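Local coordinates for hypothetical protein (Leishmania major, PDB 3LJN), which is of unknown function but, as an ankyrin-repeat protein, probably binds partner proteins through its elongated stack of helical repeats, at residues 83-89 against 118-124; 218-222 against 290-294. All blocks are in the same frame, centred on the assembly; numbering follows the deposited sequence.

Interaction 1: residues 83-89 against 118-124; sequences HGQKPIH and LNECDER
Lys-86 to His-89, Lys-Pro-Ile-His, is the local form of the Thr-Pro-Leu-His motif that opens an ankyrin helix, and its histidine faces the loop that follows helix 114-118. His-89 uses both ring nitrogens. His-89 ND1 accepts from the backbone N of Lys-86, the N-cap residue, at 3.2 Å and in the ring plane; His-89 NE2 gives a weak bond to Glu-120 O at 3.4 Å, bent to 140° at the hydrogen. A chi1 of -67° sets CG of His-89 beside its own backbone N, anti to the carbonyl carbon, which brings ND1 to Lys-86 N. Asp-122 CB lies over one face of the His-89 ring, 3.8 Å from its centroid, a CH-pi contact, while Ile-88 CG2 sits on the opposite face toward the rim.

Farther along, Glu-123 N donates to Gly-84 O at 3.1 Å, a backbone bond joining the two segments. Asp-122 OD1 accepts from the backbone N of Arg-124, closing an Asx turn, and OD2 takes a hydrogen bond from Trp-144 NE1. Arg-124, extended from CG to NE, crosses the Gln-85 side chain obliquely, with Gln-85 OE1 over one guanidinium face toward its rim and the planes 41° apart. As modelled, Gln-85 NE2 and Arg-124 NH1 are two donors and do not count as a hydrogen bond. At the other end Ile-88 CD1 touches Leu-118 CD2 at 3.8 Å, their side chains meeting at about a right angle, and Lys-86 NZ makes a long salt bridge of 3.6 Å to Glu-120 OE2.

Because ND1 accepts and NE2 donates, the histidine is consistent with a neutral ring protonated on NE2, whose rotation is restrained by the Lys-86 N bond and, more weakly, by Glu-120 O.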
ATOM      1  N   HIS A  83      13.457 -16.318  -8.053  1.00 42.78           N
ATOM      2  CA  HIS A  83      14.166 -15.249  -7.377  1.00 44.26           C
ATOM      3  C   HIS A  83      13.149 -14.508  -6.504  1.00 45.02           C
ATOM      4  O   HIS A  83      13.101 -13.290  -6.495  1.00 45.71           O
ATOM      5  CB  HIS A  83      14.827 -14.300  -8.390  1.00 44.18           C
ATOM      6  CG  HIS A  83      15.818 -14.964  -9.306  1.00 43.84           C
ATOM      7  ND1 HIS A  83      16.790 -15.832  -8.854  1.00 44.66           N
ATOM      8  CD2 HIS A  83      16.007 -14.854 -10.645  1.00 43.17           C
ATOM      9  CE1 HIS A  83      17.523 -16.242  -9.875  1.00 44.49           C
ATOM     10  NE2 HIS A  83      17.068 -15.664 -10.973  1.00 43.61           N
ATOM     11  N   GLY A  84      12.308 -15.261  -5.803  1.00 45.18           N
ATOM     12  CA  GLY A  84      11.357 -14.689  -4.853  1.00 46.43           C
ATOM     13  C   GLY A  84      10.105 -14.091  -5.449  1.00 45.74           C
ATOM     14  O   GLY A  84       9.320 -13.488  -4.748  1.00 47.04           O
ATOM     15  N   GLN A  85       9.883 -14.277  -6.735  1.00 43.99           N
ATOM     16  CA  GLN A  85       8.778 -13.590  -7.392  1.00 43.59           C
ATOM     17  C   GLN A  85       7.788 -14.499  -8.096  1.00 42.34           C
ATOM     18  O   GLN A  85       8.116 -15.601  -8.532  1.00 41.31           O
ATOM     19  CB  GLN A  85       9.327 -12.550  -8.364  1.00 43.30           C
ATOM     20  CG  GLN A  85      10.063 -11.425  -7.637  1.00 45.01           C
ATOM     21  CD  GLN A  85      10.470 -10.320  -8.571  1.00 45.18           C
ATOM     22  OE1 GLN A  85      11.187 -10.566  -9.553  1.00 44.29           O
ATOM     23  NE2 GLN A  85      10.010  -9.085  -8.287  1.00 46.67           N
ATOM     24  N   LYS A  86       6.569 -13.992  -8.199  1.00 42.74           N
ATOM     25  CA  LYS A  86       5.460 -14.668  -8.816  1.00 42.02           C
ATOM     26  C   LYS A  86       5.201 -13.939 -10.126  1.00 41.28           C
ATOM     27  O   LYS A  86       5.499 -12.763 -10.222  1.00 41.93           O
ATOM     28  CB  LYS A  86       4.254 -14.525  -7.903  1.00 43.63           C
ATOM     29  CG  LYS A  86       3.471 -15.781  -7.698  1.00 43.68           C
ATOM     30  CD  LYS A  86       4.176 -16.706  -6.745  1.00 44.17           C
ATOM     31  CE  LYS A  86       3.253 -17.825  -6.321  1.00 45.00           C
ATOM     32  NZ  LYS A  86       1.881 -17.300  -5.970  1.00 46.63           N
ATOM     33  N   PRO A  87       4.613 -14.610 -11.131  1.00 40.25           N
ATOM     34  CA  PRO A  87       4.465 -14.017 -12.473  1.00 39.75           C
ATOM     35  C   PRO A  87       3.795 -12.643 -12.573  1.00 40.99           C
ATOM     36  O   PRO A  87       4.101 -11.890 -13.498  1.00 41.02           O
ATOM     37  CB  PRO A  87       3.630 -15.054 -13.201  1.00 39.03           C
ATOM     38  CG  PRO A  87       4.015 -16.348 -12.530  1.00 38.62           C
ATOM     39  CD  PRO A  87       4.057 -15.976 -11.097  1.00 39.81           C
ATOM     40  N   ILE A  88       2.898 -12.305 -11.651  1.00 42.35           N
ATOM     41  CA  ILE A  88       2.354 -10.948 -11.627  1.00 43.94           C
ATOM     42  C   ILE A  88       3.462  -9.925 -11.356  1.00 44.56           C
ATOM     43  O   ILE A  88       3.507  -8.876 -12.004  1.00 45.30           O
ATOM     44  CB  ILE A  88       1.223 -10.771 -10.580  1.00 45.78           C
ATOM     45  CG1 ILE A  88       0.739  -9.309 -10.522  1.00 47.81           C
ATOM     46  CG2 ILE A  88       1.683 -11.207  -9.168  1.00 46.36           C
ATOM     47  CD1 ILE A  88       0.494  -8.661 -11.871  1.00 47.72           C
ATOM     48  N   HIS A  89       4.344 -10.217 -10.400  1.00 44.55           N
ATOM     49  CA  HIS A  89       5.352  -9.259  -9.985  1.00 45.53           C
ATOM     50  C   HIS A  89       6.271  -8.919 -11.134  1.00 44.78           C
ATOM     51  O   HIS A  89       6.695  -7.769 -11.260  1.00 46.04           O
ATOM     52  CB  HIS A  89       6.207  -9.817  -8.859  1.00 45.65           C
ATOM     53  CG  HIS A  89       5.472 -10.029  -7.573  1.00 47.04           C
ATOM     54  ND1 HIS A  89       5.239 -11.284  -7.051  1.00 46.55           N
ATOM     55  CD2 HIS A  89       4.953  -9.148  -6.685  1.00 49.27           C
ATOM     56  CE1 HIS A  89       4.594 -11.168  -5.905  1.00 48.46           C
ATOM     57  NE2 HIS A  89       4.404  -9.883  -5.661  1.00 50.13           N
ATOM     58  N   LEU A 118      -3.901  -9.937  -7.588  1.00 54.79           N
ATOM     59  CA  LEU A 118      -3.107  -8.706  -7.636  1.00 54.31           C
ATOM     60  C   LEU A 118      -2.501  -8.277  -6.288  1.00 54.82           C
ATOM     61  O   LEU A 118      -1.597  -7.457  -6.261  1.00 54.47           O
ATOM     62  CB  LEU A 118      -3.920  -7.550  -8.232  1.00 54.86           C
ATOM     63  CG  LEU A 118      -4.156  -7.526  -9.742  1.00 54.47           C
ATOM     64  CD1 LEU A 118      -4.930  -6.287 -10.116  1.00 55.71           C
ATOM     65  CD2 LEU A 118      -2.858  -7.547 -10.494  1.00 53.53           C
ATOM     66  N   ASN A 119      -2.976  -8.821  -5.177  1.00 55.95           N
ATOM     67  CA  ASN A 119      -2.466  -8.415  -3.868  1.00 56.76           C
ATOM     68  C   ASN A 119      -1.491  -9.417  -3.239  1.00 56.91           C
ATOM     69  O   ASN A 119      -1.188  -9.317  -2.052  1.00 58.01           O
ATOM     70  CB  ASN A 119      -3.635  -8.130  -2.919  1.00 58.76           C
ATOM     71  CG  ASN A 119      -4.564  -7.043  -3.448  1.00 59.32           C
ATOM     72  OD1 ASN A 119      -4.107  -6.065  -4.035  1.00 58.52           O
ATOM     73  ND2 ASN A 119      -5.869  -7.213  -3.239  1.00 61.20           N
ATOM     74  N   GLU A 120      -0.998 -10.359  -4.044  1.00 56.17           N
ATOM     75  CA  GLU A 120       0.036 -11.314  -3.616  1.00 56.75           C
ATOM     76  C   GLU A 120       1.309 -10.604  -3.183  1.00 56.65           C
ATOM     77  O   GLU A 120       1.675  -9.561  -3.733  1.00 55.69           O
ATOM     78  CB  GLU A 120       0.405 -12.274  -4.750  1.00 56.24           C
ATOM     79  CG  GLU A 120      -0.574 -13.428  -4.970  1.00 56.95           C
ATOM     80  CD  GLU A 120      -0.244 -14.692  -4.167  1.00 58.91           C
ATOM     81  OE1 GLU A 120      -1.094 -15.619  -4.162  1.00 60.02           O
ATOM     82  OE2 GLU A 120       0.855 -14.771  -3.558  1.00 59.70           O
ATOM     83  N   CYS A 121       2.002 -11.200  -2.221  1.00 58.01           N
ATOM     84  CA  CYS A 121       3.250 -10.650  -1.721  1.00 58.34           C
ATOM     85  C   CYS A 121       4.454 -11.477  -2.187  1.00 58.99           C
ATOM     86  O   CYS A 121       4.424 -12.707  -2.152  1.00 60.17           O
ATOM     87  CB  CYS A 121       3.197 -10.598  -0.201  1.00 59.97           C
ATOM     88  SG  CYS A 121       3.915  -9.120   0.454  1.00 59.84           S
ATOM     89  N   ASP A 122       5.513 -10.805  -2.629  1.00 58.71           N
ATOM     90  CA  ASP A 122       6.745 -11.510  -2.985  1.00 60.07           C
ATOM     91  C   ASP A 122       7.494 -11.872  -1.711  1.00 62.17           C
ATOM     92  O   ASP A 122       7.048 -11.545  -0.609  1.00 62.39           O
ATOM     93  CB  ASP A 122       7.611 -10.714  -3.990  1.00 59.71           C
ATOM     94  CG  ASP A 122       8.270  -9.476  -3.392  1.00 59.87           C
ATOM     95  OD1 ASP A 122       8.528  -9.452  -2.176  1.00 60.81           O
ATOM     96  OD2 ASP A 122       8.559  -8.524  -4.164  1.00 59.37           O
ATOM     97  N   GLU A 123       8.600 -12.587  -1.853  1.00 64.14           N
ATOM     98  CA  GLU A 123       9.397 -12.978  -0.704  1.00 66.67           C
ATOM     99  C   GLU A 123      10.844 -12.609  -1.032  1.00 68.07           C
ATOM    100  O   GLU A 123      11.731 -13.444  -1.038  1.00 70.77           O
ATOM    101  CB  GLU A 123       9.195 -14.472  -0.383  1.00 68.89           C
ATOM    102  CG  GLU A 123       7.751 -14.982  -0.640  1.00 67.60           C
ATOM    103  CD  GLU A 123       7.241 -16.029   0.371  1.00 70.00           C
ATOM    104  OE1 GLU A 123       8.029 -16.898   0.821  1.00 73.11           O
ATOM    105  OE2 GLU A 123       6.026 -15.985   0.696  1.00 69.23           O
ATOM    106  N   ARG A 124      11.051 -11.322  -1.299  1.00 66.61           N
ATOM    107  CA  ARG A 124      12.306 -10.803  -1.830  1.00 67.90           C
ATOM    108  C   ARG A 124      12.903  -9.736  -0.902  1.00 68.36           C
ATOM    109  O   ARG A 124      12.398  -8.616  -0.850  1.00 66.45           O
ATOM    110  CB  ARG A 124      12.044 -10.211  -3.219  1.00 66.25           C
ATOM    111  CG  ARG A 124      13.280  -9.853  -4.008  1.00 68.21           C
ATOM    112  CD  ARG A 124      12.937  -9.092  -5.289  1.00 66.83           C
ATOM    113  NE  ARG A 124      13.940  -9.313  -6.340  1.00 69.34           N
ATOM    114  CZ  ARG A 124      13.913  -8.770  -7.562  1.00 69.30           C
ATOM    115  NH1 ARG A 124      12.934  -7.938  -7.917  1.00 66.80           N
ATOM    116  NH2 ARG A 124      14.876  -9.058  -8.435  1.00 72.28           N
TER

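Interaction 2: residues 218-222 against 290-294; sequences AILIN and WLDFV
The Phe-293 ring and the Asn-222 side-chain amide lie nearly flat on one another, their planes 16° apart. Over one ring face Asn-222 CB sits above the centre, 3.7 Å from the centroid of Phe-293 and only 7° off the normal, as a CH-pi contact. The amide continues across the same face toward the CD1 and CE1 side, where Asn-222 ND2 comes within 3.3 Å of Phe-293 CD1. Past the CE2 and CZ atoms, still on the Asn-222 side of the plane, two carbonyl oxygens approach obliquely: Ile-219 O is 3.4 Å from Phe-293 CZ, and Leu-220 O is 3.6 Å from Phe-293 CE2. Phe-293 takes the less usual first torsion, CG between the backbone N and the carbonyl carbon (chi1 59°), which swings the ring onto the opposing turn.

That type I turn, from Ile-219 to Asn-222, with Asn-222 at positive phi in a Schellman motif, follows on from helix 216-219. A second type I turn, Leu-291 to Val-294, presents the phenyl ring. Beside it the methyl Leu-291 CD1 meets Leu-220 CD2 at 4.2 Å and Ile-219 CG2 at 4.4 Å. Ala-254 also touches Ile-219, Leu-291 and Phe-293, and the backbone of Leu-291 is hydrogen-bonded to Arg-253, so helix 247-253, through Arg-253, and Ala-254 just beyond it also pack against this corner.

No hydrogen bond or salt bridge crosses between the two segments. The join therefore rests on dispersion, through the flat amide-on-ring stack and its CH-pi contact; the two carbonyl oxygens near the positive rim of the ring may add a weak electrostatic attraction.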
ATOM      1  N   ALA A 218       1.244  11.143   7.846  1.00 52.93           N
ATOM      2  CA  ALA A 218       0.524  12.309   7.318  1.00 53.65           C
ATOM      3  C   ALA A 218       0.694  13.463   8.263  1.00 53.68           C
ATOM      4  O   ALA A 218       1.254  14.475   7.879  1.00 54.48           O
ATOM      5  CB  ALA A 218      -0.951  12.023   7.115  1.00 53.66           C
ATOM      6  N   ILE A 219       0.225  13.320   9.501  1.00 52.97           N
ATOM      7  CA  ILE A 219       0.535  14.308  10.536  1.00 52.95           C
ATOM      8  C   ILE A 219       2.044  14.360  10.776  1.00 52.82           C
ATOM      9  O   ILE A 219       2.638  15.427  10.701  1.00 53.44           O
ATOM     10  CB  ILE A 219      -0.175  14.037  11.882  1.00 52.32           C
ATOM     11  CG1 ILE A 219      -1.698  14.048  11.725  1.00 52.72           C
ATOM     12  CG2 ILE A 219       0.220  15.104  12.900  1.00 52.39           C
ATOM     13  CD1 ILE A 219      -2.456  13.900  13.031  1.00 52.46           C
ATOM     14  N   LEU A 220       2.659  13.203  11.033  1.00 52.25           N
ATOM     15  CA  LEU A 220       4.121  13.101  11.214  1.00 52.37           C
ATOM     16  C   LEU A 220       4.898  13.589  10.002  1.00 53.38           C
ATOM     17  O   LEU A 220       6.005  14.100  10.140  1.00 53.88           O
ATOM     18  CB  LEU A 220       4.542  11.657  11.495  1.00 51.96           C
ATOM     19  CG  LEU A 220       4.014  11.037  12.780  1.00 51.22           C
ATOM     20  CD1 LEU A 220       4.411   9.566  12.849  1.00 51.19           C
ATOM     21  CD2 LEU A 220       4.512  11.808  13.984  1.00 51.06           C
ATOM     22  N   ILE A 221       4.305  13.397   8.827  1.00 53.82           N
ATOM     23  CA  ILE A 221       4.889  13.767   7.541  1.00 55.00           C
ATOM     24  C   ILE A 221       4.653  15.229   7.204  1.00 55.94           C
ATOM     25  O   ILE A 221       5.306  15.779   6.322  1.00 57.17           O
ATOM     26  CB  ILE A 221       4.259  12.917   6.438  1.00 55.16           C
ATOM     27  CG1 ILE A 221       4.685  11.467   6.610  1.00 54.63           C
ATOM     28  CG2 ILE A 221       4.643  13.400   5.063  1.00 56.57           C
ATOM     29  CD1 ILE A 221       4.211  10.610   5.490  1.00 54.92           C
ATOM     30  N   ASN A 222       3.716  15.844   7.914  1.00 55.56           N
ATOM     31  CA  ASN A 222       3.277  17.216   7.667  1.00 56.62           C
ATOM     32  C   ASN A 222       2.510  17.377   6.346  1.00 57.68           C
ATOM     33  O   ASN A 222       2.678  18.358   5.620  1.00 59.15           O
ATOM     34  CB  ASN A 222       4.438  18.215   7.758  1.00 57.51           C
ATOM     35  CG  ASN A 222       3.959  19.654   7.917  1.00 58.52           C
ATOM     36  OD1 ASN A 222       2.789  19.912   8.226  1.00 58.42           O
ATOM     37  ND2 ASN A 222       4.864  20.596   7.697  1.00 59.72           N
ATOM     38  N   TRP A 290       6.452  19.633  20.530  1.00 39.01           N
ATOM     39  CA  TRP A 290       6.167  19.986  19.136  1.00 38.79           C
ATOM     40  C   TRP A 290       6.999  19.187  18.155  1.00 39.79           C
ATOM     41  O   TRP A 290       8.153  18.918  18.424  1.00 40.97           O
ATOM     42  CB  TRP A 290       6.480  21.451  18.893  1.00 39.29           C
ATOM     43  CG  TRP A 290       5.831  22.369  19.816  1.00 38.95           C
ATOM     44  CD1 TRP A 290       6.428  23.065  20.814  1.00 39.84           C
ATOM     45  CD2 TRP A 290       4.452  22.719  19.840  1.00 38.11           C
ATOM     46  NE1 TRP A 290       5.501  23.839  21.468  1.00 39.62           N
ATOM     47  CE2 TRP A 290       4.275  23.645  20.887  1.00 38.54           C
ATOM     48  CE3 TRP A 290       3.344  22.343  19.078  1.00 37.43           C
ATOM     49  CZ2 TRP A 290       3.031  24.200  21.198  1.00 38.29           C
ATOM     50  CZ3 TRP A 290       2.098  22.892  19.389  1.00 37.15           C
ATOM     51  CH2 TRP A 290       1.956  23.810  20.435  1.00 37.57           C
ATOM     52  N   LEU A 291       6.429  18.845  17.001  1.00 39.72           N
ATOM     53  CA  LEU A 291       7.168  18.090  15.975  1.00 41.10           C
ATOM     54  C   LEU A 291       8.157  18.988  15.222  1.00 42.32           C
ATOM     55  O   LEU A 291       8.051  20.203  15.260  1.00 42.08           O
ATOM     56  CB  LEU A 291       6.216  17.383  15.006  1.00 41.16           C
ATOM     57  CG  LEU A 291       5.139  16.492  15.634  1.00 40.36           C
ATOM     58  CD1 LEU A 291       4.261  15.948  14.556  1.00 40.97           C
ATOM     59  CD2 LEU A 291       5.716  15.370  16.438  1.00 41.02           C
ATOM     60  N   ASP A 292       9.113  18.378  14.536  1.00 44.02           N
ATOM     61  CA  ASP A 292      10.323  19.077  14.079  1.00 45.69           C
ATOM     62  C   ASP A 292      10.114  20.117  12.981  1.00 46.22           C
ATOM     63  O   ASP A 292      10.763  21.164  12.988  1.00 47.10           O
ATOM     64  CB  ASP A 292      11.366  18.053  13.625  1.00 47.80           C
ATOM     65  CG  ASP A 292      11.676  17.034  14.710  1.00 47.93           C
ATOM     66  OD1 ASP A 292      11.002  17.110  15.788  1.00 46.24           O
ATOM     67  OD2 ASP A 292      12.575  16.168  14.482  1.00 50.05           O
ATOM     68  N   PHE A 293       9.229  19.809  12.038  1.00 46.13           N
ATOM     69  CA  PHE A 293       8.755  20.758  11.024  1.00 46.77           C
ATOM     70  C   PHE A 293       7.939  21.932  11.605  1.00 45.46           C
ATOM     71  O   PHE A 293       7.494  22.780  10.839  1.00 46.27           O
ATOM     72  CB  PHE A 293       7.880  20.017  10.005  1.00 47.25           C
ATOM     73  CG  PHE A 293       6.682  19.336  10.627  1.00 45.49           C
ATOM     74  CD1 PHE A 293       5.517  20.051  10.910  1.00 44.26           C
ATOM     75  CD2 PHE A 293       6.732  17.989  10.968  1.00 45.43           C
ATOM     76  CE1 PHE A 293       4.427  19.443  11.499  1.00 42.95           C
ATOM     77  CE2 PHE A 293       5.640  17.377  11.559  1.00 44.14           C
ATOM     78  CZ  PHE A 293       4.483  18.108  11.821  1.00 42.87           C
ATOM     79  N   VAL A 294       7.693  21.944  12.923  1.00 43.84           N
ATOM     80  CA  VAL A 294       7.033  23.058  13.631  1.00 43.02           C
ATOM     81  C   VAL A 294       8.101  23.990  14.187  1.00 44.03           C
ATOM     82  O   VAL A 294       9.013  23.513  14.848  1.00 44.25           O
ATOM     83  CB  VAL A 294       6.229  22.571  14.858  1.00 41.19           C
ATOM     84  CG1 VAL A 294       5.356  23.664  15.372  1.00 40.76           C
ATOM     85  CG2 VAL A 294       5.415  21.362  14.532  1.00 40.50           C
TER

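How the interactions relate
Following the chain from the N terminus, interaction 1 comes first: the entry to helix 87-93 meets the segment after helix 114-118, closing a loop of 28 residues that is mostly helix. Interaction 2 opens only later and closes 67 residues on. The two loops are therefore in series, neither nested nor crossed. The centres of interactions 1 and 2 are about 34 Å apart and their nearest atoms about 20 Å apart. The two contacts lie on opposite sides of the chain's centre. Interaction 1 ties the start of helix 87-93 to the loop leading to strand 128-129; interaction 2 brings the loop before helix 300-317 back to the turn beyond helix 216-219.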